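Local coordinates for alpha-ketoglutarate-dependent non-heme iron oxygenase EasH (Aspergillus japonicus, PDB 5M0T), which acts as an iron(II)- and 2-oxoglutarate-dependent oxidase in the biosynthesis of cycloclavine, an ergot alkaloid, at residues T115-L120 with F225-Q230; H98-R103 with L153-A158; G32-E37 with A201-G206; H55-E60 with M74-S79. All blocks are in the same frame, centred on the assembly; numbering follows the deposited sequence.

Contact 1 (T115-L120 with F225-Q230); sequences TTSSVL and FPLIMQ. With AKG (2-oxoglutaric acid), chain D.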
# COMPACT_ATOMS: atom_id res chain seq x y z
N THR A 115 -9.18 -1.31 -3.20
CA THR A 115 -8.16 -2.36 -3.28
C THR A 115 -8.50 -3.35 -4.42
O THR A 115 -7.64 -3.68 -5.24
CB THR A 115 -7.86 -3.05 -1.94
OG1 THR A 115 -6.86 -4.05 -2.13
CG2 THR A 115 -9.08 -3.71 -1.32
N THR A 116 -9.76 -3.78 -4.49
CA THR A 116 -10.21 -4.69 -5.54
C THR A 116 -11.71 -4.64 -5.71
O THR A 116 -12.44 -4.41 -4.77
CB THR A 116 -9.74 -6.17 -5.29
OG1 THR A 116 -10.25 -7.04 -6.33
CG2 THR A 116 -10.19 -6.69 -3.94
N SER A 117 -12.16 -4.84 -6.94
CA SER A 117 -13.57 -5.03 -7.21
C SER A 117 -13.69 -6.04 -8.33
O SER A 117 -12.90 -6.01 -9.28
CB SER A 117 -14.23 -3.71 -7.63
OG SER A 117 -15.64 -3.83 -7.57
N SER A 118 -14.67 -6.92 -8.22
CA SER A 118 -14.87 -7.99 -9.18
C SER A 118 -16.33 -8.23 -9.40
O SER A 118 -17.15 -7.90 -8.56
CB SER A 118 -14.22 -9.31 -8.70
OG SER A 118 -12.91 -9.09 -8.19
N VAL A 119 -16.66 -8.79 -10.56
CA VAL A 119 -17.92 -9.47 -10.75
C VAL A 119 -17.60 -10.96 -10.61
O VAL A 119 -16.70 -11.46 -11.29
CB VAL A 119 -18.50 -9.15 -12.13
CG1 VAL A 119 -19.82 -9.89 -12.36
CG2 VAL A 119 -18.67 -7.64 -12.26
N LEU A 120 -18.33 -11.65 -9.73
CA LEU A 120 -18.10 -13.07 -9.46
C LEU A 120 -19.37 -13.88 -9.74
O LEU A 120 -20.33 -13.81 -8.98
CB LEU A 120 -17.64 -13.29 -8.02
CG LEU A 120 -16.31 -12.65 -7.55
CD1 LEU A 120 -16.02 -13.05 -6.11
CD2 LEU A 120 -15.11 -13.00 -8.43
N PHE A 225 -21.17 -8.95 -6.85
CA PHE A 225 -20.32 -7.80 -7.19
C PHE A 225 -19.61 -7.29 -5.95
O PHE A 225 -20.09 -6.35 -5.32
CB PHE A 225 -21.22 -6.74 -7.85
CG PHE A 225 -20.56 -5.42 -8.13
CD1 PHE A 225 -19.21 -5.31 -8.43
CD2 PHE A 225 -21.32 -4.27 -8.12
CE1 PHE A 225 -18.64 -4.08 -8.68
CE2 PHE A 225 -20.76 -3.04 -8.38
CZ PHE A 225 -19.41 -2.94 -8.66
N PRO A 226 -18.51 -7.94 -5.54
CA PRO A 226 -17.71 -7.43 -4.43
C PRO A 226 -16.98 -6.15 -4.81
O PRO A 226 -16.36 -6.09 -5.86
CB PRO A 226 -16.69 -8.55 -4.17
CG PRO A 226 -16.66 -9.34 -5.43
CD PRO A 226 -18.09 -9.32 -5.88
N LEU A 227 -17.07 -5.14 -3.96
CA LEU A 227 -16.34 -3.92 -4.14
C LEU A 227 -15.69 -3.64 -2.80
O LEU A 227 -16.38 -3.35 -1.81
CB LEU A 227 -17.32 -2.81 -4.57
CG LEU A 227 -16.80 -1.43 -4.95
CD1 LEU A 227 -17.97 -0.62 -5.51
CD2 LEU A 227 -16.19 -0.69 -3.76
N ILE A 228 -14.36 -3.73 -2.76
CA ILE A 228 -13.64 -3.67 -1.49
C ILE A 228 -12.84 -2.39 -1.38
O ILE A 228 -11.92 -2.14 -2.18
CB ILE A 228 -12.76 -4.92 -1.28
CG1 ILE A 228 -13.53 -6.19 -1.66
CG2 ILE A 228 -12.28 -4.98 0.15
CD1 ILE A 228 -12.75 -7.48 -1.51
N MET A 229 -13.20 -1.56 -0.40
CA MET A 229 -12.43 -0.36 -0.05
C MET A 229 -11.46 -0.72 1.07
O MET A 229 -11.74 -1.58 1.89
CB MET A 229 -13.34 0.78 0.40
CG MET A 229 -14.42 1.12 -0.61
SD MET A 229 -13.80 1.54 -2.24
CE MET A 229 -12.90 3.05 -1.90
N GLN A 230 -10.36 0.01 1.10
CA GLN A 230 -9.26 -0.31 2.00
C GLN A 230 -8.57 0.94 2.53
O GLN A 230 -8.49 1.95 1.85
CB GLN A 230 -8.27 -1.16 1.21
CG GLN A 230 -6.94 -1.47 1.85
CD GLN A 230 -6.24 -2.59 1.10
OE1 GLN A 230 -6.73 -3.71 1.04
NE2 GLN A 230 -5.13 -2.27 0.47
C1 AKG D . -13.97 -13.51 -1.70
O1 AKG D . -13.14 -13.03 -0.94
O2 AKG D . -13.69 -14.00 -2.89
C2 AKG D . -15.47 -13.58 -1.37
O5 AKG D . -15.79 -13.56 -0.20
C3 AKG D . -16.50 -13.66 -2.46
C4 AKG D . -17.91 -13.88 -1.92
C5 AKG D . -18.97 -13.99 -2.98
O3 AKG D . -18.61 -13.67 -4.20
O4 AKG D . -20.09 -14.34 -2.70
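Pro-226 O draws two donors from the neighbouring strand, the hydroxyl of Ser-117 and the backbone N of Ser-118, and around this carbonyl the packing is close. Ser-117 OG lies 2.9 Å from Pro-226 O and is tilted 19° from the carbonyl plane, and Ser-118 N donates to the same oxygen at 3.0 Å. With OG anti to the backbone N (chi1 -166°), the Ser-117 hydroxyl also sits 3.2 Å from CE1 of Phe-225. The ring of Phe-225 turns its edge to the carbonyl of Ser-118, whose O lies near the ring plane, 3.3 Å from CD1. On the side of the sheet where 2-oxoglutarate binds, Leu-120 crosses the ring of Pro-226 at about a right angle, and its CD1 reaches both Pro-226 CG, at 3.8 Å, and O3 of the cosubstrate, at 3.3 Å.

The more open side is at Thr-116, which is partly exposed and packs on Leu-276 of the second subunit; it runs side by side with Ile-228, CG2 to CD1 3.6 Å. Beyond them, Thr-115 OG1 makes only a weak bond to Gln-230 OE1, 3.2 Å long; its stronger partner is Val-237 N, and Gln-230 NE2 is held by Thr-235 O. Ile-228 is faced by Thr-115 and Thr-116 together: its N donates to Thr-116 O while its O accepts from Thr-115 N. This is a classic beta bulge, set in the central sheet of a cupin-type, double-stranded beta-helix oxygenase beside the cosubstrate pocket.

Contact 2 (H98-R103 with L153-A158); sequences HGLCKR and LNFLTA. With AKG (2-oxoglutaric acid), chain D.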
# COMPACT_ATOMS: atom_id res chain seq x y z
N HIS A 98 -18.93 6.51 0.57
CA HIS A 98 -17.93 7.38 1.16
C HIS A 98 -18.21 7.72 2.63
O HIS A 98 -17.28 7.82 3.41
CB HIS A 98 -17.78 8.65 0.33
CG HIS A 98 -17.09 8.40 -0.97
ND1 HIS A 98 -15.75 8.12 -1.04
CD2 HIS A 98 -17.56 8.35 -2.23
CE1 HIS A 98 -15.41 7.92 -2.30
NE2 HIS A 98 -16.49 8.06 -3.04
N GLY A 99 -19.48 7.87 3.00
CA GLY A 99 -19.84 8.10 4.41
C GLY A 99 -19.40 6.96 5.31
O GLY A 99 -18.85 7.18 6.38
N LEU A 100 -19.63 5.73 4.85
CA LEU A 100 -19.26 4.52 5.60
C LEU A 100 -17.75 4.33 5.67
O LEU A 100 -17.23 3.97 6.74
CB LEU A 100 -19.93 3.28 4.99
CG LEU A 100 -21.44 3.22 5.16
CD1 LEU A 100 -22.08 2.27 4.15
CD2 LEU A 100 -21.81 2.82 6.56
N CYS A 101 -17.05 4.57 4.56
CA CYS A 101 -15.59 4.49 4.55
C CYS A 101 -14.94 5.53 5.48
O CYS A 101 -13.99 5.20 6.19
CB CYS A 101 -15.05 4.62 3.13
SG CYS A 101 -15.47 3.22 2.05
N LYS A 102 -15.45 6.77 5.47
CA LYS A 102 -14.94 7.80 6.37
C LYS A 102 -15.07 7.39 7.83
O LYS A 102 -14.16 7.63 8.61
CB LYS A 102 -15.65 9.14 6.16
CG LYS A 102 -15.18 9.89 4.93
CD LYS A 102 -15.91 11.22 4.78
CE LYS A 102 -15.80 11.77 3.37
NZ LYS A 102 -16.90 12.74 3.16
N ARG A 103 -16.18 6.77 8.19
CA ARG A 103 -16.39 6.30 9.55
C ARG A 103 -15.53 5.10 9.92
O ARG A 103 -15.03 5.04 11.02
CB ARG A 103 -17.86 5.97 9.79
CG ARG A 103 -18.71 7.20 10.02
CD ARG A 103 -20.18 6.85 10.12
NE ARG A 103 -20.98 7.92 9.55
CZ ARG A 103 -21.18 9.10 10.13
NH1 ARG A 103 -20.69 9.39 11.34
NH2 ARG A 103 -21.93 10.00 9.49
N LEU A 153 -13.38 -2.88 3.74
CA LEU A 153 -14.83 -2.81 3.79
C LEU A 153 -15.35 -3.31 2.45
O LEU A 153 -15.06 -2.70 1.42
CB LEU A 153 -15.29 -1.36 4.01
CG LEU A 153 -16.78 -1.15 4.25
CD1 LEU A 153 -17.35 -2.12 5.30
CD2 LEU A 153 -17.03 0.30 4.66
N ASN A 154 -16.13 -4.40 2.47
CA ASN A 154 -16.66 -5.04 1.26
C ASN A 154 -18.14 -4.72 1.04
O ASN A 154 -18.98 -5.15 1.81
CB ASN A 154 -16.49 -6.56 1.33
CG ASN A 154 -16.69 -7.24 -0.03
OD1 ASN A 154 -17.44 -6.76 -0.89
ND2 ASN A 154 -16.00 -8.36 -0.22
N PHE A 155 -18.43 -4.00 -0.04
CA PHE A 155 -19.81 -3.77 -0.47
C PHE A 155 -20.09 -4.83 -1.52
O PHE A 155 -19.67 -4.67 -2.65
CB PHE A 155 -19.97 -2.39 -1.10
CG PHE A 155 -19.71 -1.24 -0.16
CD1 PHE A 155 -18.42 -0.85 0.15
CD2 PHE A 155 -20.77 -0.50 0.37
CE1 PHE A 155 -18.18 0.22 0.99
CE2 PHE A 155 -20.54 0.57 1.23
CZ PHE A 155 -19.25 0.93 1.54
N LEU A 156 -20.78 -5.90 -1.15
CA LEU A 156 -21.01 -7.01 -2.07
C LEU A 156 -22.43 -6.98 -2.58
O LEU A 156 -23.37 -7.38 -1.89
CB LEU A 156 -20.67 -8.36 -1.41
CG LEU A 156 -20.43 -9.52 -2.41
CD1 LEU A 156 -19.68 -10.68 -1.76
CD2 LEU A 156 -21.73 -10.04 -3.03
N THR A 157 -22.60 -6.52 -3.82
CA THR A 157 -23.91 -6.28 -4.38
C THR A 157 -24.39 -7.50 -5.17
O THR A 157 -23.65 -8.07 -5.96
CB THR A 157 -23.88 -5.05 -5.30
OG1 THR A 157 -23.31 -3.94 -4.60
CG2 THR A 157 -25.27 -4.70 -5.78
N ALA A 158 -25.66 -7.86 -4.96
CA ALA A 158 -26.31 -8.89 -5.74
C ALA A 158 -26.72 -8.32 -7.11
O ALA A 158 -27.45 -7.34 -7.19
CB ALA A 158 -27.53 -9.43 -4.99
C1 AKG D . -13.97 -13.51 -1.70
O1 AKG D . -13.14 -13.03 -0.94
O2 AKG D . -13.69 -14.00 -2.89
C2 AKG D . -15.47 -13.58 -1.37
O5 AKG D . -15.79 -13.56 -0.20
C3 AKG D . -16.50 -13.66 -2.46
C4 AKG D . -17.91 -13.88 -1.92
C5 AKG D . -18.97 -13.99 -2.98
O3 AKG D . -18.61 -13.67 -4.20
O4 AKG D . -20.09 -14.34 -2.70
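This is an apolar helix-on-sheet contact: Leu-100 and Cys-101 of helix 95-105 rest on Leu-153 and Phe-155 of strand 152-158, on the face of the major sheet of the cupin fold that carries these two residues. The segment axes run nearly antiparallel, 10.4 Å apart, so side chains alone bridge the gap. Leu-153 and Phe-155 alternate with Asn-154 and Leu-156, which lie on the opposite side of the strand; there, Leu-156 CD1 comes within 3.6 Å of C5 of 2-oxoglutarate. One strand thus serves the hydrophobic layer under the helix and the cosubstrate pocket.

The Leu-153 methyl CD2 is shared by both helix residues, 4.2 Å from Leu-100 CB and equally far from Cys-101 SG. Phe-155 CG lies anti to its own carbonyl carbon (chi1 -64°), and the ring reaches out to the helix edge-first. Helix 21-31 adds to the layer, with Ile-24 on Leu-100 and Leu-28 on Leu-153, while Met-229 of strand 222-231 packs against Cys-101.

Two helix atoms meet the rim of the Phe-155 ring near its plane. Leu-100 CD1 touches CE2 at 3.7 Å, and Cys-101 SG makes a sulfur-aromatic contact at the ring edge by CE1, 5.4 Å from the centroid and 79° off the ring normal.

Contact 3 (G32-E37 with A201-G206); sequences GVVVIE and AVLFTG. With ZN (zinc ion), chain G.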
# COMPACT_ATOMS: atom_id res chain seq x y z
N GLY A 32 -20.72 -6.66 12.47
CA GLY A 32 -19.68 -6.89 11.47
C GLY A 32 -20.18 -7.08 10.05
O GLY A 32 -19.37 -7.22 9.12
N VAL A 33 -21.50 -7.05 9.88
CA VAL A 33 -22.12 -7.34 8.61
C VAL A 33 -23.56 -6.85 8.67
O VAL A 33 -24.22 -7.01 9.70
CB VAL A 33 -22.03 -8.86 8.26
CG1 VAL A 33 -22.70 -9.73 9.32
CG2 VAL A 33 -22.63 -9.14 6.89
N VAL A 34 -24.02 -6.22 7.59
CA VAL A 34 -25.42 -5.79 7.47
C VAL A 34 -25.84 -5.83 6.00
O VAL A 34 -25.02 -5.57 5.13
CB VAL A 34 -25.63 -4.36 8.06
CG1 VAL A 34 -24.70 -3.35 7.39
CG2 VAL A 34 -27.07 -3.89 7.95
N VAL A 35 -27.09 -6.17 5.73
CA VAL A 35 -27.65 -6.07 4.37
C VAL A 35 -28.21 -4.66 4.14
O VAL A 35 -29.05 -4.17 4.90
CB VAL A 35 -28.73 -7.14 4.12
CG1 VAL A 35 -29.37 -6.94 2.75
CG2 VAL A 35 -28.14 -8.55 4.27
N ILE A 36 -27.69 -3.99 3.11
CA ILE A 36 -28.22 -2.71 2.64
C ILE A 36 -29.24 -2.98 1.53
O ILE A 36 -28.86 -3.38 0.43
CB ILE A 36 -27.12 -1.76 2.12
CG1 ILE A 36 -25.99 -1.60 3.13
CG2 ILE A 36 -27.70 -0.39 1.82
CD1 ILE A 36 -24.83 -0.73 2.67
N GLU A 37 -30.51 -2.75 1.83
CA GLU A 37 -31.57 -2.87 0.82
C GLU A 37 -31.46 -1.69 -0.14
O GLU A 37 -31.42 -0.53 0.29
CB GLU A 37 -32.97 -2.90 1.43
CG GLU A 37 -33.30 -4.16 2.21
CD GLU A 37 -33.32 -5.42 1.36
OE1 GLU A 37 -33.75 -5.36 0.19
OE2 GLU A 37 -32.90 -6.48 1.86
N ALA A 201 -27.18 -5.13 -1.25
CA ALA A 201 -25.76 -5.41 -1.04
C ALA A 201 -25.56 -5.92 0.35
O ALA A 201 -26.20 -5.43 1.27
CB ALA A 201 -24.93 -4.18 -1.27
N VAL A 202 -24.69 -6.92 0.52
CA VAL A 202 -24.29 -7.33 1.85
C VAL A 202 -22.96 -6.60 2.15
O VAL A 202 -22.02 -6.66 1.35
CB VAL A 202 -24.26 -8.87 2.05
CG1 VAL A 202 -23.18 -9.58 1.23
CG2 VAL A 202 -24.07 -9.20 3.53
N LEU A 203 -22.93 -5.89 3.27
CA LEU A 203 -21.80 -5.05 3.67
C LEU A 203 -21.09 -5.69 4.86
O LEU A 203 -21.72 -5.92 5.88
CB LEU A 203 -22.29 -3.66 4.09
CG LEU A 203 -21.20 -2.65 4.41
CD1 LEU A 203 -20.49 -2.23 3.13
CD2 LEU A 203 -21.75 -1.45 5.16
N PHE A 204 -19.78 -5.98 4.74
CA PHE A 204 -19.00 -6.54 5.85
C PHE A 204 -17.57 -6.02 5.89
O PHE A 204 -17.00 -5.66 4.86
CB PHE A 204 -19.05 -8.07 5.85
CG PHE A 204 -18.66 -8.71 4.55
CD1 PHE A 204 -17.33 -9.04 4.29
CD2 PHE A 204 -19.62 -9.02 3.59
CE1 PHE A 204 -16.97 -9.64 3.09
CE2 PHE A 204 -19.26 -9.62 2.38
CZ PHE A 204 -17.94 -9.94 2.13
N THR A 205 -17.01 -5.94 7.09
CA THR A 205 -15.62 -5.55 7.26
C THR A 205 -14.71 -6.72 6.93
O THR A 205 -15.16 -7.85 6.84
CB THR A 205 -15.29 -5.15 8.71
OG1 THR A 205 -15.29 -6.32 9.55
CG2 THR A 205 -16.29 -4.05 9.23
N GLY A 206 -13.41 -6.44 6.82
CA GLY A 206 -12.41 -7.47 6.60
C GLY A 206 -12.18 -8.39 7.78
O GLY A 206 -11.36 -9.29 7.68
ZN ZN G . -34.23 -7.14 -0.54
O HOH W 1 -34.98 -6.32 -2.19
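Val-33, Val-35, Val-202 and Phe-204 share one side of an antiparallel strand pair, and Val-34, Ile-36, Ala-201 and Leu-203 the other, in the major sheet of the cupin fold. On the first side, Val-33 and Val-202 cross at a slant, with CG2 of Val-33 3.7 Å from CG2 of Val-202. The same Val-33 methyl meets Phe-204 CB at 3.9 Å. From there the phenyl ring leads away from strand 33-37 toward the active site, where it meets the ring of the iron ligand His-210.

On the second side, Val-34 and Leu-203 lie alongside each other and point the same way, whereas Ile-36 slants across Leu-203 so that CD1 rests 4.0 Å from Leu-203 CD2. Ile-24 of helix 21-31 packs on both Val-34 and Leu-203.

The backbones are joined by reciprocal hydrogen bonds in the pairs Val-34 with Leu-203 and Ile-36 with Ala-201; Leu-203 N reaches Val-34 O at 2.8 Å with an angle of 165° at the hydrogen. A weak bond, from Thr-205 N to Gly-32 O, closes the end where Gly-32 leaves the preceding helix with positive phi.

At the other end Glu-37 turns away from strand 201-205. OE2 forms a salt bridge with Arg-14, and the bent chain carries OE1 to a zinc ion, which a water and Asp-200 also bind; the Glu-37 OE1 to zinc distance is 2.0 Å.

Contact 4 (H55-E60 with M74-S79); sequences HMKQWE and MRQLSS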
# COMPACT_ATOMS: atom_id res chain seq x y z
N HIS A 55 -17.11 -8.96 -21.21
CA HIS A 55 -15.71 -9.15 -20.78
C HIS A 55 -15.45 -10.34 -19.83
O HIS A 55 -14.30 -10.57 -19.43
CB HIS A 55 -15.17 -7.87 -20.11
CG HIS A 55 -15.31 -6.63 -20.92
ND1 HIS A 55 -14.33 -6.19 -21.78
CD2 HIS A 55 -16.31 -5.73 -20.99
CE1 HIS A 55 -14.74 -5.07 -22.36
NE2 HIS A 55 -15.94 -4.77 -21.90
N MET A 56 -16.50 -11.08 -19.44
CA MET A 56 -16.37 -12.15 -18.42
C MET A 56 -15.62 -13.39 -18.93
O MET A 56 -15.72 -13.72 -20.12
CB MET A 56 -17.76 -12.57 -17.88
CG MET A 56 -18.52 -11.50 -17.10
SD MET A 56 -17.78 -11.13 -15.49
CE MET A 56 -18.28 -12.56 -14.51
N LYS A 57 -14.88 -14.05 -18.04
CA LYS A 57 -14.23 -15.34 -18.35
C LYS A 57 -13.82 -16.14 -17.09
O LYS A 57 -13.92 -15.65 -15.96
CB LYS A 57 -13.04 -15.17 -19.32
CG LYS A 57 -11.69 -14.78 -18.71
CD LYS A 57 -11.75 -13.52 -17.87
CE LYS A 57 -10.37 -13.21 -17.33
NZ LYS A 57 -10.48 -12.50 -16.03
N GLN A 58 -13.36 -17.36 -17.31
CA GLN A 58 -12.94 -18.27 -16.23
C GLN A 58 -11.62 -17.81 -15.60
O GLN A 58 -10.77 -17.21 -16.27
CB GLN A 58 -12.81 -19.71 -16.79
CG GLN A 58 -12.67 -20.81 -15.74
CD GLN A 58 -13.89 -20.97 -14.83
OE1 GLN A 58 -15.00 -20.55 -15.17
NE2 GLN A 58 -13.68 -21.58 -13.67
N TRP A 59 -11.45 -18.08 -14.30
CA TRP A 59 -10.17 -17.85 -13.61
C TRP A 59 -9.08 -18.80 -14.16
O TRP A 59 -9.27 -20.03 -14.14
CB TRP A 59 -10.32 -18.06 -12.09
CG TRP A 59 -9.00 -18.00 -11.34
CD1 TRP A 59 -8.16 -19.05 -11.06
CD2 TRP A 59 -8.38 -16.84 -10.79
NE1 TRP A 59 -7.06 -18.61 -10.37
CE2 TRP A 59 -7.16 -17.26 -10.19
CE3 TRP A 59 -8.72 -15.48 -10.75
CZ2 TRP A 59 -6.29 -16.36 -9.55
CZ3 TRP A 59 -7.87 -14.59 -10.12
CH2 TRP A 59 -6.66 -15.04 -9.52
N GLU A 60 -7.97 -18.23 -14.63
CA GLU A 60 -6.83 -19.01 -15.15
C GLU A 60 -5.98 -19.57 -14.01
O GLU A 60 -5.38 -18.82 -13.24
CB GLU A 60 -5.95 -18.17 -16.08
CG GLU A 60 -4.93 -19.00 -16.86
CD GLU A 60 -4.15 -18.23 -17.91
OE1 GLU A 60 -4.45 -17.04 -18.22
OE2 GLU A 60 -3.21 -18.83 -18.45
N MET A 74 -14.55 -20.08 -10.14
CA MET A 74 -15.45 -18.95 -10.36
C MET A 74 -15.18 -18.32 -11.72
O MET A 74 -14.06 -18.41 -12.24
CB MET A 74 -15.23 -17.88 -9.30
CG MET A 74 -15.71 -18.27 -7.93
SD MET A 74 -15.46 -16.94 -6.74
CE MET A 74 -16.94 -17.12 -5.74
N ARG A 75 -16.23 -17.71 -12.28
CA ARG A 75 -16.05 -16.71 -13.34
C ARG A 75 -15.77 -15.37 -12.65
O ARG A 75 -16.49 -15.00 -11.72
CB ARG A 75 -17.29 -16.64 -14.23
CG ARG A 75 -17.64 -17.95 -14.92
CD ARG A 75 -18.79 -17.79 -15.90
NE ARG A 75 -18.44 -16.86 -16.99
CZ ARG A 75 -17.80 -17.18 -18.12
NH1 ARG A 75 -17.42 -18.44 -18.38
NH2 ARG A 75 -17.55 -16.22 -19.00
N GLN A 76 -14.72 -14.67 -13.07
CA GLN A 76 -14.38 -13.38 -12.49
C GLN A 76 -13.85 -12.37 -13.50
O GLN A 76 -13.16 -12.74 -14.46
CB GLN A 76 -13.40 -13.54 -11.29
CG GLN A 76 -11.96 -13.95 -11.62
CD GLN A 76 -11.01 -12.79 -11.98
OE1 GLN A 76 -11.19 -11.65 -11.56
NE2 GLN A 76 -9.97 -13.11 -12.75
N LEU A 77 -14.21 -11.11 -13.29
CA LEU A 77 -13.62 -9.97 -13.97
C LEU A 77 -13.27 -8.95 -12.89
O LEU A 77 -14.10 -8.67 -12.04
CB LEU A 77 -14.61 -9.34 -14.94
CG LEU A 77 -14.15 -8.09 -15.72
CD1 LEU A 77 -13.04 -8.43 -16.70
CD2 LEU A 77 -15.34 -7.45 -16.41
N SER A 78 -12.05 -8.42 -12.92
CA SER A 78 -11.59 -7.42 -11.97
C SER A 78 -11.04 -6.19 -12.73
O SER A 78 -11.24 -6.08 -13.92
CB SER A 78 -10.58 -8.05 -11.03
OG SER A 78 -11.19 -9.11 -10.32
N SER A 79 -10.39 -5.26 -12.04
CA SER A 79 -9.98 -3.98 -12.64
C SER A 79 -11.15 -3.35 -13.44
O SER A 79 -11.03 -3.03 -14.64
CB SER A 79 -8.72 -4.18 -13.50
OG SER A 79 -7.68 -4.79 -12.75
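The guanidinium of Arg-75 is laid over the backbone of the 55-60 segment, with Lys-57 CA over one face and Lys-57 C on the same face, offset toward the rim. A bend at chi3 (63°) folds the arginine back to this position, and NH2 comes 3.5 Å from Lys-57 CA. The side chains of Gln-58 and Arg-75 cross at about a right angle, their amide and guanidinium planes 58° apart, with Gln-58 OE1 3.7 Å from Arg-75 CG. The second flat pair is Trp-59 and Gln-76: the ring and amide planes stand 62° apart, Gln-76 CG lies at the indole edge in its plane, and Gln-76 NE2 is 3.3 Å from Trp-59 CE3 in an oblique position.

Between these groups the backbones are bridged at Gln-58 and Arg-75. Gln-76 N bonds to Lys-57 O at 3.2 Å, and a weak bond joins Trp-59 N to Met-74 O. Lys-57 runs alongside Gln-76 and returns a bond from NZ to Gln-76 O, 3.1 Å long, but its ammonium also forms a salt bridge with Asp-275 of the second subunit. Gln-76 OE1 accepts from Ser-78 OG at 2.8 Å, which restrains the amide. At the apolar end Met-56 SD meets Leu-77 CB at 3.7 Å, and Leu-77 CD2 touches His-55 CB.

The loop following helix 42-52 thus lies along strand 75-77, an outermost strand of the major sheet within this chain. Strand 112-122 borders that strand, Met-56 reaching across to Val-119, and Trp-59 leans on helix 66-71 through Gln-67 and Leu-71.

How the contacts relate
All four contacts reach the same major sheet. Contacts 1, 2 and 3 are buried, whereas contact 4, at the sheet's edge, is only partly buried. Strand 152-158 of contact 2 lies between strand 222-231 of contact 1 and strand 201-205 of contact 3, joined to each by backbone hydrogen bonds, and strand 112-122 of contact 1 adjoins strand 75-77 of contact 4. Contacts 1 and 3 rest on strand pairing, contact 2 on apolar and sulfur-aromatic side-chain packing, and contact 4 on a mix of backbone bonds, polar side chains and some apolar packing. Contacts 1 and 2 touch 2-oxoglutarate, contact 3 ends at zinc, and contacts 1 and 4, linked through Ser-118 and Ser-78, meet the second subunit.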